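Local coordinates for protein monopolin complex subunit CSM1 (Candida glabrata, PDB 6MJC) that acts as a subunit of the monopolin complex and binds a peptide of the kinetochore protein Dsn1, an interaction consistent with recruiting monopolin to kinetochores, at residues E64-P69 / T93-L98; V19-T24 / F33-G38. All coordinates share one frame; numbering follows the deposited sequence.

Contact 1 (E64-P69 / T93-L98)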
ATOM      1  N   GLU A  64       2.800   4.611  11.208  1.00 67.79           N
ATOM      2  CA  GLU A  64       1.567   4.255  10.519  1.00 48.23           C
ATOM      3  C   GLU A  64       1.886   3.742   9.119  1.00 43.94           C
ATOM      4  O   GLU A  64       2.965   3.994   8.570  1.00 49.03           O
ATOM      5  CB  GLU A  64       0.620   5.479  10.424  1.00 51.34           C
ATOM      6  CG  GLU A  64       1.041   6.532   9.411  1.00 61.75           C
ATOM      7  CD  GLU A  64       0.065   7.734   9.347  1.00 79.62           C
ATOM      8  OE1 GLU A  64      -1.106   7.614   9.791  1.00 74.94           O
ATOM      9  OE2 GLU A  64       0.488   8.797   8.844  1.00 80.02           O
ATOM     10  N   VAL A  65       0.930   3.028   8.535  1.00 42.45           N
ATOM     11  CA  VAL A  65       1.028   2.624   7.139  1.00 38.69           C
ATOM     12  C   VAL A  65       0.110   3.490   6.281  1.00 39.75           C
ATOM     13  O   VAL A  65      -1.067   3.704   6.601  1.00 40.79           O
ATOM     14  CB  VAL A  65       0.675   1.145   6.945  1.00 39.63           C
ATOM     15  CG1 VAL A  65       0.885   0.765   5.484  1.00 47.31           C
ATOM     16  CG2 VAL A  65       1.517   0.210   7.804  1.00 40.50           C
ATOM     17  N   ILE A  66       0.643   3.964   5.169  1.00 39.17           N
ATOM     18  CA  ILE A  66      -0.132   4.695   4.160  1.00 38.69           C
ATOM     19  C   ILE A  66      -0.296   3.773   2.948  1.00 38.31           C
ATOM     20  O   ILE A  66       0.692   3.304   2.386  1.00 41.29           O
ATOM     21  CB  ILE A  66       0.539   6.022   3.739  1.00 38.19           C
ATOM     22  CG1 ILE A  66       0.869   6.937   4.934  1.00 40.33           C
ATOM     23  CG2 ILE A  66      -0.356   6.747   2.660  1.00 44.30           C
ATOM     24  CD1 ILE A  66      -0.276   7.458   5.822  1.00 43.65           C
ATOM     25  N   TYR A  67      -1.532   3.636   2.458  1.00 37.18           N
ATOM     26  CA  TYR A  67      -1.856   2.822   1.288  1.00 33.75           C
ATOM     27  C   TYR A  67      -2.364   3.739   0.199  1.00 34.67           C
ATOM     28  O   TYR A  67      -3.285   4.510   0.431  1.00 33.94           O
ATOM     29  CB  TYR A  67      -2.937   1.767   1.595  1.00 41.89           C
ATOM     30  CG  TYR A  67      -3.694   1.199   0.381  1.00 36.84           C
ATOM     31  CD1 TYR A  67      -3.202   0.117  -0.338  1.00 39.06           C
ATOM     32  CD2 TYR A  67      -4.919   1.696   0.016  1.00 37.04           C
ATOM     33  CE1 TYR A  67      -3.911  -0.412  -1.401  1.00 36.82           C
ATOM     34  CE2 TYR A  67      -5.638   1.151  -1.073  1.00 35.80           C
ATOM     35  CZ  TYR A  67      -5.098   0.134  -1.794  1.00 34.76           C
ATOM     36  OH  TYR A  67      -5.776  -0.439  -2.839  1.00 37.06           O
ATOM     37  N   VAL A  68      -1.763   3.663  -0.980  1.00 34.44           N
ATOM     38  CA  VAL A  68      -2.133   4.531  -2.103  1.00 36.58           C
ATOM     39  C   VAL A  68      -2.492   3.660  -3.301  1.00 37.14           C
ATOM     40  O   VAL A  68      -1.618   2.995  -3.881  1.00 34.76           O
ATOM     41  CB  VAL A  68      -0.979   5.466  -2.490  1.00 37.78           C
ATOM     42  CG1 VAL A  68      -1.448   6.464  -3.618  1.00 40.12           C
ATOM     43  CG2 VAL A  68      -0.459   6.232  -1.340  1.00 39.09           C
ATOM     44  N   PRO A  69      -3.752   3.578  -3.710  1.00 35.18           N
ATOM     45  CA  PRO A  69      -4.062   2.770  -4.894  1.00 35.69           C
ATOM     46  C   PRO A  69      -3.563   3.444  -6.172  1.00 35.03           C
ATOM     47  O   PRO A  69      -3.720   4.645  -6.345  1.00 36.72           O
ATOM     48  CB  PRO A  69      -5.590   2.679  -4.845  1.00 36.44           C
ATOM     49  CG  PRO A  69      -6.037   3.924  -4.182  1.00 38.48           C
ATOM     50  CD  PRO A  69      -4.936   4.266  -3.165  1.00 37.48           C
ATOM     51  N   THR A  93      -7.039   6.525  -0.783  1.00 34.89           N
ATOM     52  CA  THR A  93      -5.820   6.529   0.039  1.00 34.34           C
ATOM     53  C   THR A  93      -6.184   6.327   1.496  1.00 36.66           C
ATOM     54  O   THR A  93      -7.068   6.998   1.998  1.00 37.94           O
ATOM     55  CB  THR A  93      -5.043   7.839  -0.136  1.00 39.83           C
ATOM     56  OG1 THR A  93      -4.660   7.902  -1.516  1.00 40.02           O
ATOM     57  CG2 THR A  93      -3.817   7.862   0.769  1.00 38.64           C
ATOM     58  N   LEU A  94      -5.515   5.398   2.162  1.00 36.49           N
ATOM     59  CA  LEU A  94      -5.824   4.996   3.518  1.00 37.19           C
ATOM     60  C   LEU A  94      -4.600   5.143   4.421  1.00 38.06           C
ATOM     61  O   LEU A  94      -3.462   4.988   3.990  1.00 39.36           O
ATOM     62  CB  LEU A  94      -6.279   3.508   3.558  1.00 41.22           C
ATOM     63  CG  LEU A  94      -7.451   3.133   2.646  1.00 40.66           C
ATOM     64  CD1 LEU A  94      -7.728   1.612   2.715  1.00 40.71           C
ATOM     65  CD2 LEU A  94      -8.693   3.872   3.080  1.00 44.99           C
ATOM     66  N   SER A  95      -4.843   5.314   5.719  1.00 37.15           N
ATOM     67  CA  SER A  95      -3.859   5.166   6.782  1.00 41.01           C
ATOM     68  C   SER A  95      -4.358   4.066   7.719  1.00 46.20           C
ATOM     69  O   SER A  95      -5.580   3.931   7.949  1.00 41.71           O
ATOM     70  CB  SER A  95      -3.674   6.498   7.534  1.00 48.01           C
ATOM     71  OG  SER A  95      -2.943   6.310   8.716  1.00 71.53           O
ATOM     72  N   PHE A  96      -3.434   3.264   8.255  1.00 42.08           N
ATOM     73  CA  PHE A  96      -3.824   2.273   9.246  1.00 40.25           C
ATOM     74  C   PHE A  96      -2.605   1.904  10.085  1.00 45.33           C
ATOM     75  O   PHE A  96      -1.456   2.114   9.661  1.00 43.64           O
ATOM     76  CB  PHE A  96      -4.499   1.026   8.594  1.00 42.89           C
ATOM     77  CG  PHE A  96      -3.725   0.373   7.459  1.00 39.88           C
ATOM     78  CD1 PHE A  96      -2.740  -0.561   7.729  1.00 41.84           C
ATOM     79  CD2 PHE A  96      -4.028   0.657   6.171  1.00 43.15           C
ATOM     80  CE1 PHE A  96      -2.026  -1.176   6.676  1.00 40.82           C
ATOM     81  CE2 PHE A  96      -3.358   0.049   5.123  1.00 45.61           C
ATOM     82  CZ  PHE A  96      -2.350  -0.870   5.389  1.00 41.28           C
ATOM     83  N   PRO A  97      -2.819   1.439  11.307  1.00 44.66           N
ATOM     84  CA  PRO A  97      -1.691   1.045  12.161  1.00 48.32           C
ATOM     85  C   PRO A  97      -1.008  -0.217  11.654  1.00 50.50           C
ATOM     86  O   PRO A  97      -1.574  -1.016  10.895  1.00 47.10           O
ATOM     87  CB  PRO A  97      -2.337   0.838  13.531  1.00 49.16           C
ATOM     88  CG  PRO A  97      -3.737   0.452  13.208  1.00 47.76           C
ATOM     89  CD  PRO A  97      -4.116   1.264  11.998  1.00 44.26           C
ATOM     90  N   LEU A  98       0.262  -0.335  12.004  1.00 45.42           N
ATOM     91  CA  LEU A  98       1.055  -1.469  11.567  1.00 53.78           C
ATOM     92  C   LEU A  98       0.402  -2.778  11.981  1.00 48.36           C
ATOM     93  O   LEU A  98       0.497  -3.785  11.273  1.00 48.91           O
ATOM     94  CB  LEU A  98       2.439  -1.327  12.176  1.00 59.35           C
ATOM     95  CG  LEU A  98       3.621  -1.881  11.426  1.00 61.29           C
ATOM     96  CD1 LEU A  98       3.716  -1.363  10.081  1.00 54.81           C
ATOM     97  CD2 LEU A  98       4.859  -1.476  12.241  1.00 74.84           C
TER

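Contact 2 (V19-T24 / F33-G38)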
ATOM      1  N   VAL A  19       3.352 -10.951  -4.039  1.00 58.76           N
ATOM      2  CA  VAL A  19       3.718  -9.548  -3.900  1.00 51.76           C
ATOM      3  C   VAL A  19       4.977  -9.285  -4.715  1.00 51.41           C
ATOM      4  O   VAL A  19       5.958 -10.021  -4.614  1.00 57.77           O
ATOM      5  CB  VAL A  19       3.943  -9.198  -2.422  1.00 52.87           C
ATOM      6  CG1 VAL A  19       4.781  -7.907  -2.276  1.00 48.59           C
ATOM      7  CG2 VAL A  19       2.618  -9.064  -1.705  1.00 52.66           C
ATOM      8  N   ARG A  20       4.951  -8.233  -5.523  1.00 47.26           N
ATOM      9  CA  ARG A  20       6.113  -7.891  -6.333  1.00 56.13           C
ATOM     10  C   ARG A  20       6.428  -6.427  -6.092  1.00 54.65           C
ATOM     11  O   ARG A  20       5.636  -5.549  -6.455  1.00 52.74           O
ATOM     12  CB  ARG A  20       5.851  -8.161  -7.811  1.00 84.63           C
ATOM     13  CG  ARG A  20       5.393  -9.579  -8.104  1.00104.55           C
ATOM     14  CD  ARG A  20       4.958  -9.750  -9.556  1.00122.50           C
ATOM     15  NE  ARG A  20       3.640  -9.175  -9.826  1.00104.37           N
ATOM     16  CZ  ARG A  20       2.485  -9.722  -9.452  1.00 79.05           C
ATOM     17  NH1 ARG A  20       2.463 -10.863  -8.780  1.00 73.87           N
ATOM     18  NH2 ARG A  20       1.340  -9.133  -9.752  1.00 77.33           N
ATOM     19  N   VAL A  21       7.579  -6.142  -5.496  1.00 51.05           N
ATOM     20  CA  VAL A  21       7.928  -4.753  -5.171  1.00 57.57           C
ATOM     21  C   VAL A  21       8.842  -4.195  -6.245  1.00 59.59           C
ATOM     22  O   VAL A  21       9.843  -4.807  -6.582  1.00 56.64           O
ATOM     23  CB  VAL A  21       8.591  -4.645  -3.793  1.00 55.85           C
ATOM     24  CG1 VAL A  21       9.038  -3.203  -3.528  1.00 65.01           C
ATOM     25  CG2 VAL A  21       7.593  -5.082  -2.748  1.00 56.25           C
ATOM     26  N   HIS A  22       8.535  -3.006  -6.747  1.00 53.46           N
ATOM     27  CA  HIS A  22       9.167  -2.518  -7.970  1.00 66.66           C
ATOM     28  C   HIS A  22      10.182  -1.417  -7.686  1.00 79.15           C
ATOM     29  O   HIS A  22      11.366  -1.550  -7.998  1.00121.12           O
ATOM     30  CB  HIS A  22       8.067  -2.021  -8.933  1.00 60.68           C
ATOM     31  CG  HIS A  22       7.082  -3.081  -9.328  1.00 72.71           C
ATOM     32  ND1 HIS A  22       7.444  -4.254  -9.965  1.00 88.65           N
ATOM     33  CD2 HIS A  22       5.741  -3.141  -9.165  1.00 83.29           C
ATOM     34  CE1 HIS A  22       6.363  -4.986 -10.177  1.00 92.89           C
ATOM     35  NE2 HIS A  22       5.318  -4.333  -9.702  1.00 85.07           N
ATOM     36  N   ARG A  23       9.716  -0.311  -7.148  1.00 67.72           N
ATOM     37  CA  ARG A  23      10.507   0.864  -6.841  1.00 56.41           C
ATOM     38  C   ARG A  23      10.406   1.052  -5.340  1.00 66.93           C
ATOM     39  O   ARG A  23       9.330   0.848  -4.761  1.00 68.86           O
ATOM     40  CB  ARG A  23       9.956   2.074  -7.591  1.00 58.70           C
ATOM     41  CG  ARG A  23      10.373   3.428  -7.052  1.00 67.44           C
ATOM     42  CD  ARG A  23      11.865   3.727  -7.254  1.00102.32           C
ATOM     43  NE  ARG A  23      12.245   5.049  -6.743  1.00127.00           N
ATOM     44  CZ  ARG A  23      13.498   5.479  -6.606  1.00123.65           C
ATOM     45  NH1 ARG A  23      14.508   4.687  -6.936  1.00157.89           N
ATOM     46  NH2 ARG A  23      13.743   6.699  -6.134  1.00 65.40           N
ATOM     47  N   THR A  24      11.522   1.424  -4.718  1.00 55.59           N
ATOM     48  CA  THR A  24      11.582   1.724  -3.297  1.00 45.41           C
ATOM     49  C   THR A  24      12.332   3.039  -3.088  1.00 54.13           C
ATOM     50  O   THR A  24      13.358   3.271  -3.726  1.00 56.00           O
ATOM     51  CB  THR A  24      12.309   0.594  -2.532  1.00 57.33           C
ATOM     52  OG1 THR A  24      11.697  -0.656  -2.858  1.00 62.30           O
ATOM     53  CG2 THR A  24      12.227   0.841  -1.043  1.00 66.34           C
ATOM     54  N   PHE A  33       7.239   2.131  -0.944  1.00 40.87           N
ATOM     55  CA  PHE A  33       7.526   1.285  -2.094  1.00 40.75           C
ATOM     56  C   PHE A  33       6.296   0.980  -2.923  1.00 45.65           C
ATOM     57  O   PHE A  33       5.181   0.934  -2.413  1.00 46.62           O
ATOM     58  CB  PHE A  33       8.162  -0.029  -1.703  1.00 52.13           C
ATOM     59  CG  PHE A  33       7.450  -0.767  -0.634  1.00 47.68           C
ATOM     60  CD1 PHE A  33       7.747  -0.500   0.685  1.00 62.37           C
ATOM     61  CD2 PHE A  33       6.528  -1.749  -0.922  1.00 60.71           C
ATOM     62  CE1 PHE A  33       7.136  -1.181   1.700  1.00 63.70           C
ATOM     63  CE2 PHE A  33       5.915  -2.468   0.107  1.00 62.79           C
ATOM     64  CZ  PHE A  33       6.214  -2.173   1.416  1.00 54.18           C
ATOM     65  N   ASP A  34       6.525   0.783  -4.218  1.00 42.07           N
ATOM     66  CA  ASP A  34       5.458   0.473  -5.160  1.00 42.09           C
ATOM     67  C   ASP A  34       5.324  -1.039  -5.198  1.00 43.64           C
ATOM     68  O   ASP A  34       6.332  -1.751  -5.186  1.00 49.79           O
ATOM     69  CB  ASP A  34       5.777   0.962  -6.565  1.00 56.22           C
ATOM     70  CG  ASP A  34       5.368   2.384  -6.793  1.00 58.63           C
ATOM     71  OD1 ASP A  34       4.977   3.072  -5.833  1.00 55.08           O
ATOM     72  OD2 ASP A  34       5.436   2.811  -7.957  1.00 76.62           O
ATOM     73  N   THR A  35       4.092  -1.527  -5.267  1.00 47.56           N
ATOM     74  CA  THR A  35       3.815  -2.949  -5.155  1.00 49.74           C
ATOM     75  C   THR A  35       2.788  -3.319  -6.210  1.00 48.26           C
ATOM     76  O   THR A  35       1.884  -2.530  -6.521  1.00 46.00           O
ATOM     77  CB  THR A  35       3.221  -3.308  -3.786  1.00 50.95           C
ATOM     78  OG1 THR A  35       3.997  -2.717  -2.747  1.00 60.38           O
ATOM     79  CG2 THR A  35       3.209  -4.808  -3.591  1.00 65.12           C
ATOM     80  N   SER A  36       2.942  -4.513  -6.747  1.00 46.82           N
ATOM     81  CA  SER A  36       1.956  -5.203  -7.555  1.00 49.25           C
ATOM     82  C   SER A  36       1.576  -6.465  -6.802  1.00 52.71           C
ATOM     83  O   SER A  36       2.455  -7.215  -6.355  1.00 56.40           O
ATOM     84  CB  SER A  36       2.542  -5.512  -8.943  1.00 59.94           C
ATOM     85  OG  SER A  36       1.640  -6.268  -9.703  1.00 88.87           O
ATOM     86  N   GLN A  37       0.288  -6.685  -6.622  1.00 57.25           N
ATOM     87  CA  GLN A  37      -0.182  -7.870  -5.923  1.00 55.12           C
ATOM     88  C   GLN A  37      -1.239  -8.564  -6.759  1.00 63.66           C
ATOM     89  O   GLN A  37      -2.022  -7.902  -7.449  1.00 52.69           O
ATOM     90  CB  GLN A  37      -0.761  -7.510  -4.561  1.00 46.07           C
ATOM     91  CG  GLN A  37      -1.016  -8.692  -3.740  1.00 47.94           C
ATOM     92  CD  GLN A  37      -1.466  -8.409  -2.351  1.00 45.30           C
ATOM     93  OE1 GLN A  37      -1.268  -7.341  -1.815  1.00 45.99           O
ATOM     94  NE2 GLN A  37      -2.080  -9.400  -1.747  1.00 52.34           N
ATOM     95  N   GLY A  38      -1.241  -9.891  -6.727  1.00 67.02           N
ATOM     96  CA  GLY A  38      -2.289 -10.674  -7.352  1.00 88.03           C
ATOM     97  C   GLY A  38      -1.760 -11.525  -8.489  1.00 95.24           C
ATOM     98  O   GLY A  38      -0.656 -11.338  -8.993  1.00 74.66           O
TER
HETATM   99  O   HOH W   1       4.391  -7.102 -11.699  1.00 69.63           O

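Contact 1 (E64-P69 / T93-L98)
The F96 ring takes the side chain of V65 over one face: V65 CB stands 4.0 Å from the ring centroid and 28° off its normal, a CH-pi contact, while V65 CG1 reaches F96 CZ at 3.6 Å. The carbonyl O of V65 also lies above the plane of this ring, offset toward its rim. Y67 meets the same ring obliquely through CB, 3.9 Å from F96 CE2. F96 achieves this with CG wedged between its own backbone N and carbonyl carbon (chi1 52°), a torsion that turns the ring back toward strand 63-69, against V65 and Y67. The Y67 ring has P69 N over one face, and L94 CD1 comes in obliquely at 3.9 Å from Y67 CD2, the two side chains lying side by side.

These packings illustrate how an antiparallel pair puts alternate residues on one face. V65 with F96 and Y67 with L94 are hydrogen-bonded pairs, each joined by two backbone bonds; V65 N to F96 O spans 2.8 Å. Between them, I66 and S95 form a non-hydrogen-bonded pair whose side chains point to the other face, with I66 CD1 against S95 CB. There S95 OG donates to E64 OE1 in a bond modelled as very short, so its exact length is doubtful. Beyond the strand, V65 CG2 meets L98 CD1 at 3.5 Å.

Strand 94-96 is outermost in the chain's own sheet, but L94 and S95 extend it by pairing in parallel with the bound Dsn1 peptide, a basic side chain of which bonds S95 OG. On its inner side strand 63-69 pairs with strand 44-52. Y67 OH is held by L90 O, and F104 of helix 101-113 meets both the Y67 and F96 rings.

Contact 2 (V19-T24 / F33-G38)
V19 and T35 meet through their methyls, CG1 to CG2 at 3.7 Å, at one end of a beta hairpin whose two strands are antiparallel and interrupted by a beta bulge. V19 CG2 also leans on the aliphatic part of Q37, whose amide OE1 bonds to Y46 OH.

R20 forms a hydrogen-bonded pair with S36, R20 N reaching S36 O at 2.8 Å. Its side chain bends at chi3 (-76°), folding the guanidinium back over S36 O, which lies 3.9 Å from its plane. The group then grips G38 O end-on: NH1 and NH2 converge on this one oxygen, near the guanidinium plane but from opposite faces of the carbonyl. NH2 has a second acceptor, S36 OG at 2.9 Å, tilted 32° from the guanidinium plane, and NE donates to a water. Several bonds thus fix the rotation of the arginine head.

V21 pairs with T35 without backbone bonds between them; its CG1 packs against F33 CB at 3.8 Å.

H22 and R23 together face D34, and here the register slips by one. H22 N bonds D34 O, whereas D34 N bonds R23 O; R23 N, buried by the contact, has no partner in the model. The psi of H22, -63°, makes the kink. The R23 guanidinium turns to the bound Dsn1 peptide, forming a salt bridge with an acidic side chain of that other chain.

T24 then resumes the pairing opposite F33, the two side chains side by side, with T24 OG1 3.8 Å from F33 CB.

How the contacts relate
Contact 1 and contact 2 form the two edge pairs of one five-stranded antiparallel sheet, on opposite sides of the chain's centre. Their centres lie 15 Å apart, with nearest atoms about 7 Å apart, so they do not touch; strand 44-52 lies between them, and helix 101-113 touches side chains of both. Contact 1 is buried and mostly apolar and aromatic on its helix-facing side. Contact 2 is partly buried; its polar face carries an arginine, a serine and water, and its regular ladder is broken by a bulge. Both edges also engage the Dsn1 peptide, contact 1 by continuing the sheet and contact 2 by an arginine whose salt bridge is to that other chain.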